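Local coordinates for protein glycerophosphodiester phosphodiesterase (Thermotoga maritima, PDB 1O1Z) that belongs to the glycerophosphoryl diester phosphodiesterase family, has a TIM-barrel fold and carries a bound sodium ion, at residues D117-I122 against L129-F134; E165-E170 against K197-F202. One frame throughout, in Å; residues are numbered along the deposited sequence.

Contact 1: D117-I122 against L129-F134; sequences DAVLEI and LIFSSF
F131 lays its ring beside two aliphatic side chains of the helix, V119 and L120. The closer is V119. Its methyl CG1 comes to 3.6 Å from F131 CE1 and to 4.0 Å from F131 CD1. It approaches obliquely near the CD1-CE1 bond, on the same side of the ring plane as L120 CD2. With chi1 at 167°, CG1 is the V119 branch turned to the ring. The two side chains run past each other in opposite directions. L120 CD2 stands 4.3 Å from F131 CZ, above the ring plane and offset toward the rim. The helix and strand are consecutive parts of a beta-alpha-beta crossover, made of strand 105-110, helix 116-123 and strand 129-133. The first and last of these strands pair in parallel, as expected in a TIM barrel, and the helix covers the outside of the sheet. F131 is thus an outward-facing residue of the strand. Its neighbours I130 and S132 point the other way, toward H176 of strand 174-178. Between the two segments the contact is wholly apolar. The surface buried is small, 112 Å², and the CA atoms of V119 and F131 stay 9.4 Å apart. Further packing on F131 comes from I108, S123 and the ring of F143. The F131 side chain lies about 6 Å from the sodium ion, whose site includes S123 and R126.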
loop_
_atom_site.group_PDB
_atom_site.type_symbol
_atom_site.label_atom_id
_atom_site.label_comp_id
_atom_site.label_asym_id
_atom_site.label_seq_id
_atom_site.Cartn_x
_atom_site.Cartn_y
_atom_site.Cartn_z
ATOM N N ASP A 117 15.211 6.938 0.983
ATOM C CA ASP A 117 16.394 6.757 0.127
ATOM C C ASP A 117 16.753 5.273 -0.001
ATOM O O ASP A 117 17.063 4.799 -1.103
ATOM C CB ASP A 117 17.576 7.541 0.655
ATOM C CG ASP A 117 17.455 9.046 0.391
ATOM O OD1 ASP A 117 16.687 9.472 -0.500
ATOM O OD2 ASP A 117 18.115 9.873 1.020
ATOM N N ALA A 118 16.719 4.530 1.111
ATOM C CA ALA A 118 17.007 3.102 1.080
ATOM C C ALA A 118 15.999 2.309 0.251
ATOM O O ALA A 118 16.358 1.374 -0.453
ATOM C CB ALA A 118 17.077 2.550 2.489
ATOM N N VAL A 119 14.737 2.685 0.334
ATOM C CA VAL A 119 13.693 2.042 -0.447
ATOM C C VAL A 119 13.936 2.296 -1.937
ATOM O O VAL A 119 13.828 1.378 -2.734
ATOM C CB VAL A 119 12.297 2.543 -0.043
ATOM C CG1 VAL A 119 11.239 2.117 -1.052
ATOM C CG2 VAL A 119 11.957 2.036 1.356
ATOM N N LEU A 120 14.242 3.529 -2.303
ATOM C CA LEU A 120 14.477 3.860 -3.712
ATOM C C LEU A 120 15.676 3.098 -4.263
ATOM O O LEU A 120 15.638 2.626 -5.389
ATOM C CB LEU A 120 14.604 5.358 -3.906
ATOM C CG LEU A 120 13.243 6.054 -3.772
ATOM C CD1 LEU A 120 13.399 7.554 -3.572
ATOM C CD2 LEU A 120 12.369 5.730 -5.035
ATOM N N GLU A 121 16.728 2.950 -3.465
ATOM C CA GLU A 121 17.906 2.251 -3.934
ATOM C C GLU A 121 17.607 0.786 -4.211
ATOM O O GLU A 121 17.968 0.259 -5.287
ATOM C CB GLU A 121 19.052 2.427 -2.926
ATOM C CG GLU A 121 20.383 1.879 -3.410
ATOM C CD GLU A 121 20.854 2.508 -4.717
ATOM O OE1 GLU A 121 20.619 3.727 -4.948
ATOM O OE2 GLU A 121 21.468 1.778 -5.532
ATOM N N ILE A 122 16.921 0.108 -3.282
ATOM C CA ILE A 122 16.650 -1.309 -3.445
ATOM C C ILE A 122 15.627 -1.534 -4.559
ATOM O O ILE A 122 15.604 -2.590 -5.213
ATOM C CB ILE A 122 16.201 -1.960 -2.122
ATOM C CG1 ILE A 122 16.248 -3.491 -2.278
ATOM C CG2 ILE A 122 14.861 -1.491 -1.702
ATOM N N LEU A 129 6.215 -1.584 -9.073
ATOM C CA LEU A 129 6.103 -1.005 -7.753
ATOM C C LEU A 129 5.255 0.249 -7.791
ATOM O O LEU A 129 5.309 1.024 -8.772
ATOM C CB LEU A 129 7.476 -0.635 -7.216
ATOM C CG LEU A 129 8.437 -1.786 -7.128
ATOM C CD1 LEU A 129 9.767 -1.300 -6.623
ATOM C CD2 LEU A 129 7.908 -2.925 -6.239
ATOM N N ILE A 130 4.465 0.443 -6.744
ATOM C CA ILE A 130 3.765 1.688 -6.485
ATOM C C ILE A 130 4.154 2.144 -5.088
ATOM O O ILE A 130 3.974 1.396 -4.134
ATOM C CB ILE A 130 2.233 1.522 -6.534
ATOM C CG1 ILE A 130 1.761 1.012 -7.881
ATOM C CG2 ILE A 130 1.558 2.863 -6.230
ATOM C CD1 ILE A 130 0.309 0.462 -7.845
ATOM N N PHE A 131 4.727 3.340 -4.964
ATOM C CA PHE A 131 5.095 3.918 -3.660
ATOM C C PHE A 131 3.963 4.786 -3.187
ATOM O O PHE A 131 3.493 5.641 -3.932
ATOM C CB PHE A 131 6.372 4.755 -3.776
ATOM C CG PHE A 131 7.518 3.964 -4.347
ATOM C CD1 PHE A 131 8.204 3.047 -3.538
ATOM C CD2 PHE A 131 7.865 4.068 -5.686
ATOM C CE1 PHE A 131 9.265 2.293 -4.094
ATOM C CE2 PHE A 131 8.901 3.300 -6.208
ATOM C CZ PHE A 131 9.591 2.413 -5.376
ATOM N N SER A 132 3.527 4.615 -1.953
ATOM C CA SER A 132 2.487 5.456 -1.433
ATOM C C SER A 132 2.858 5.937 -0.046
ATOM O O SER A 132 3.763 5.411 0.620
ATOM C CB SER A 132 1.141 4.734 -1.405
ATOM O OG SER A 132 1.209 3.539 -0.633
ATOM N N SER A 133 2.175 6.993 0.369
ATOM C CA SER A 133 2.399 7.595 1.672
ATOM C C SER A 133 1.303 8.602 1.947
ATOM O O SER A 133 0.738 9.212 1.027
ATOM C CB SER A 133 3.763 8.294 1.735
ATOM O OG SER A 133 4.014 8.837 3.031
ATOM N N PHE A 134 1.007 8.817 3.238
ATOM C CA PHE A 134 0.182 9.947 3.628
ATOM C C PHE A 134 0.980 11.281 3.626
ATOM O O PHE A 134 0.403 12.363 3.720
ATOM C CB PHE A 134 -0.406 9.694 5.041
ATOM C CG PHE A 134 -1.472 8.620 5.088
ATOM C CD1 PHE A 134 -2.785 8.927 4.775
ATOM C CD2 PHE A 134 -1.156 7.320 5.411
ATOM C CE1 PHE A 134 -3.782 7.947 4.829
ATOM C CE2 PHE A 134 -2.141 6.332 5.434
ATOM C CZ PHE A 134 -3.456 6.667 5.126
#

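Contact 2: E165-E170 against K197-F202; sequences ERVEKE and KGIVIF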
loop_
_atom_site.group_PDB
_atom_site.type_symbol
_atom_site.label_atom_id
_atom_site.label_comp_id
_atom_site.label_asym_id
_atom_site.label_seq_id
_atom_site.Cartn_x
_atom_site.Cartn_y
_atom_site.Cartn_z
ATOM N N GLU A 165 -5.656 21.010 -7.266
ATOM C CA GLU A 165 -4.523 21.758 -7.793
ATOM C C GLU A 165 -3.246 20.906 -7.717
ATOM O O GLU A 165 -2.476 20.848 -8.650
ATOM C CB GLU A 165 -4.344 23.061 -7.014
ATOM C CG GLU A 165 -5.423 24.102 -7.252
ATOM C CD GLU A 165 -5.347 25.289 -6.286
ATOM O OE1 GLU A 165 -4.434 25.328 -5.425
ATOM O OE2 GLU A 165 -6.209 26.189 -6.393
ATOM N N ARG A 166 -3.055 20.226 -6.586
ATOM C CA ARG A 166 -1.871 19.403 -6.384
ATOM C C ARG A 166 -1.798 18.242 -7.360
ATOM O O ARG A 166 -0.772 17.952 -7.926
ATOM C CB ARG A 166 -1.877 18.861 -4.968
ATOM C CG ARG A 166 -0.619 18.160 -4.594
ATOM C CD ARG A 166 -0.663 17.665 -3.156
ATOM N NE ARG A 166 0.693 17.431 -2.773
ATOM C CZ ARG A 166 1.316 17.908 -1.709
ATOM N NH1 ARG A 166 0.745 18.631 -0.727
ATOM N NH2 ARG A 166 2.563 17.612 -1.621
ATOM N N VAL A 167 -2.916 17.560 -7.533
ATOM C CA VAL A 167 -2.965 16.395 -8.401
ATOM C C VAL A 167 -2.701 16.824 -9.854
ATOM O O VAL A 167 -1.960 16.156 -10.568
ATOM C CB VAL A 167 -4.309 15.658 -8.250
ATOM C CG1 VAL A 167 -4.455 14.552 -9.293
ATOM C CG2 VAL A 167 -4.407 15.070 -6.873
ATOM N N GLU A 168 -3.293 17.933 -10.282
ATOM C CA GLU A 168 -3.014 18.494 -11.618
ATOM C C GLU A 168 -1.548 18.850 -11.823
ATOM O O GLU A 168 -0.936 18.536 -12.858
ATOM C CB GLU A 168 -3.887 19.734 -11.845
ATOM C CG GLU A 168 -5.365 19.431 -12.008
ATOM C CD GLU A 168 -5.778 19.185 -13.453
ATOM O OE1 GLU A 168 -6.962 18.859 -13.682
ATOM O OE2 GLU A 168 -4.929 19.325 -14.359
ATOM N N LYS A 169 -0.960 19.468 -10.804
ATOM C CA LYS A 169 0.391 19.983 -10.887
ATOM C C LYS A 169 1.437 18.864 -10.872
ATOM O O LYS A 169 2.442 18.931 -11.568
ATOM C CB LYS A 169 0.623 20.982 -9.731
ATOM C CG LYS A 169 2.036 21.313 -9.459
ATOM C CD LYS A 169 2.139 22.434 -8.438
ATOM C CE LYS A 169 3.498 23.065 -8.570
ATOM N NZ LYS A 169 4.551 22.046 -8.255
ATOM N N GLU A 170 1.201 17.849 -10.049
ATOM C CA GLU A 170 2.197 16.818 -9.747
ATOM C C GLU A 170 1.998 15.505 -10.463
ATOM O O GLU A 170 2.946 14.733 -10.605
ATOM C CB GLU A 170 2.236 16.541 -8.252
ATOM C CG GLU A 170 2.625 17.738 -7.408
ATOM C CD GLU A 170 4.050 18.264 -7.597
ATOM O OE1 GLU A 170 4.865 17.607 -8.281
ATOM O OE2 GLU A 170 4.307 19.374 -7.088
ATOM N N LYS A 197 -8.467 11.805 -16.625
ATOM C CA LYS A 197 -7.081 12.165 -16.946
ATOM C C LYS A 197 -6.066 11.022 -16.902
ATOM O O LYS A 197 -4.906 11.229 -17.252
ATOM C CB LYS A 197 -6.581 13.257 -16.004
ATOM C CG LYS A 197 -7.134 14.615 -16.239
ATOM C CD LYS A 197 -6.332 15.644 -15.445
ATOM C CE LYS A 197 -5.034 16.054 -16.156
ATOM N NZ LYS A 197 -4.150 16.886 -15.273
ATOM N N GLY A 198 -6.457 9.835 -16.457
ATOM C CA GLY A 198 -5.598 8.660 -16.498
ATOM C C GLY A 198 -5.018 8.306 -15.130
ATOM O O GLY A 198 -4.258 7.323 -15.002
ATOM N N ILE A 199 -5.422 9.049 -14.109
ATOM C CA ILE A 199 -5.009 8.708 -12.729
ATOM C C ILE A 199 -5.753 7.460 -12.270
ATOM O O ILE A 199 -6.957 7.298 -12.552
ATOM C CB ILE A 199 -5.227 9.871 -11.784
ATOM C CG1 ILE A 199 -4.328 11.043 -12.206
ATOM C CG2 ILE A 199 -4.908 9.459 -10.336
ATOM C CD1 ILE A 199 -4.777 12.328 -11.720
ATOM N N VAL A 200 -5.028 6.542 -11.641
ATOM C CA VAL A 200 -5.543 5.251 -11.203
ATOM C C VAL A 200 -6.101 5.398 -9.797
ATOM O O VAL A 200 -5.441 5.957 -8.944
ATOM C CB VAL A 200 -4.415 4.166 -11.237
ATOM C CG1 VAL A 200 -4.839 2.865 -10.634
ATOM C CG2 VAL A 200 -3.972 3.950 -12.685
ATOM N N ILE A 201 -7.331 4.952 -9.576
ATOM C CA ILE A 201 -7.971 5.103 -8.276
ATOM C C ILE A 201 -8.011 3.767 -7.548
ATOM O O ILE A 201 -8.604 2.820 -8.044
ATOM C CB ILE A 201 -9.435 5.610 -8.468
ATOM C CG1 ILE A 201 -9.496 6.888 -9.346
ATOM C CG2 ILE A 201 -10.098 5.766 -7.108
ATOM C CD1 ILE A 201 -8.723 8.064 -8.826
ATOM N N PHE A 202 -7.378 3.702 -6.381
ATOM C CA PHE A 202 -7.429 2.539 -5.499
ATOM C C PHE A 202 -8.253 2.929 -4.282
ATOM O O PHE A 202 -8.197 4.077 -3.806
ATOM C CB PHE A 202 -6.040 2.123 -4.996
ATOM C CG PHE A 202 -5.204 1.385 -5.993
ATOM C CD1 PHE A 202 -4.421 2.067 -6.893
ATOM C CD2 PHE A 202 -5.164 -0.024 -5.986
ATOM C CE1 PHE A 202 -3.642 1.391 -7.823
ATOM C CE2 PHE A 202 -4.385 -0.694 -6.930
ATOM C CZ PHE A 202 -3.615 0.027 -7.829
HETATM O O HOH W 1 -3.303 15.302 -12.992
HETATM O O HOH W 2 -1.590 18.109 -15.388
#
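K197 NZ is gripped by one carboxylate oxygen and two waters. The carboxylate is that of E168, on helix 160-170 of the TIM barrel. K197 follows the next helix, 185-196, and leads into strand 200-204. The salt bridge from NZ to E168 OE2 measures 2.7 Å. The ammonium group approaches from above the carboxylate plane, 65° out of it. The E168 chain bends at chi2 (-90°), and the two side chains cross at about a right angle. Both waters accept from NZ and donate to backbone carbonyls of the helix, one to V167 O and the other to E168 O. K197 thus meets the last turn of the helix directly at the E168 side chain and through water at two backbone carbonyls. G198 has positive phi and ends helix 185-196 in a Schellman motif. The chain then turns inward to I199, which packs on V167. F194 and L175 touch both of these residues, so the apolar pair lies between the two helices and the sheet. Within the helix, K169 NZ bridges to E170 OE2 at 2.9 Å. Across the segments, the apolar contact is tight: I199 CD1 stands only 3.3 Å from V167 CG1.

Contact 1 comes first in the chain, and contact 2 follows it. Their centres lie 19 Å apart. Both reach the same barrel sheet, in which strands 129-133, 148-151, 174-178 and 200-204 lie side by side, each parallel to the next. Contact 1 joins a helix to the strand that directly follows it. Contact 2 spans more of the chain, bringing the end of helix 160-170 to the lead-in of strand 200-204. Both set outer helices against the barrel, while their strands pack together inside, I130 CD1 lying 3.9 Å from F202 CZ. Contact 1 is buried and near the sodium ion, whereas contact 2 is partly buried and farther from the chain centre.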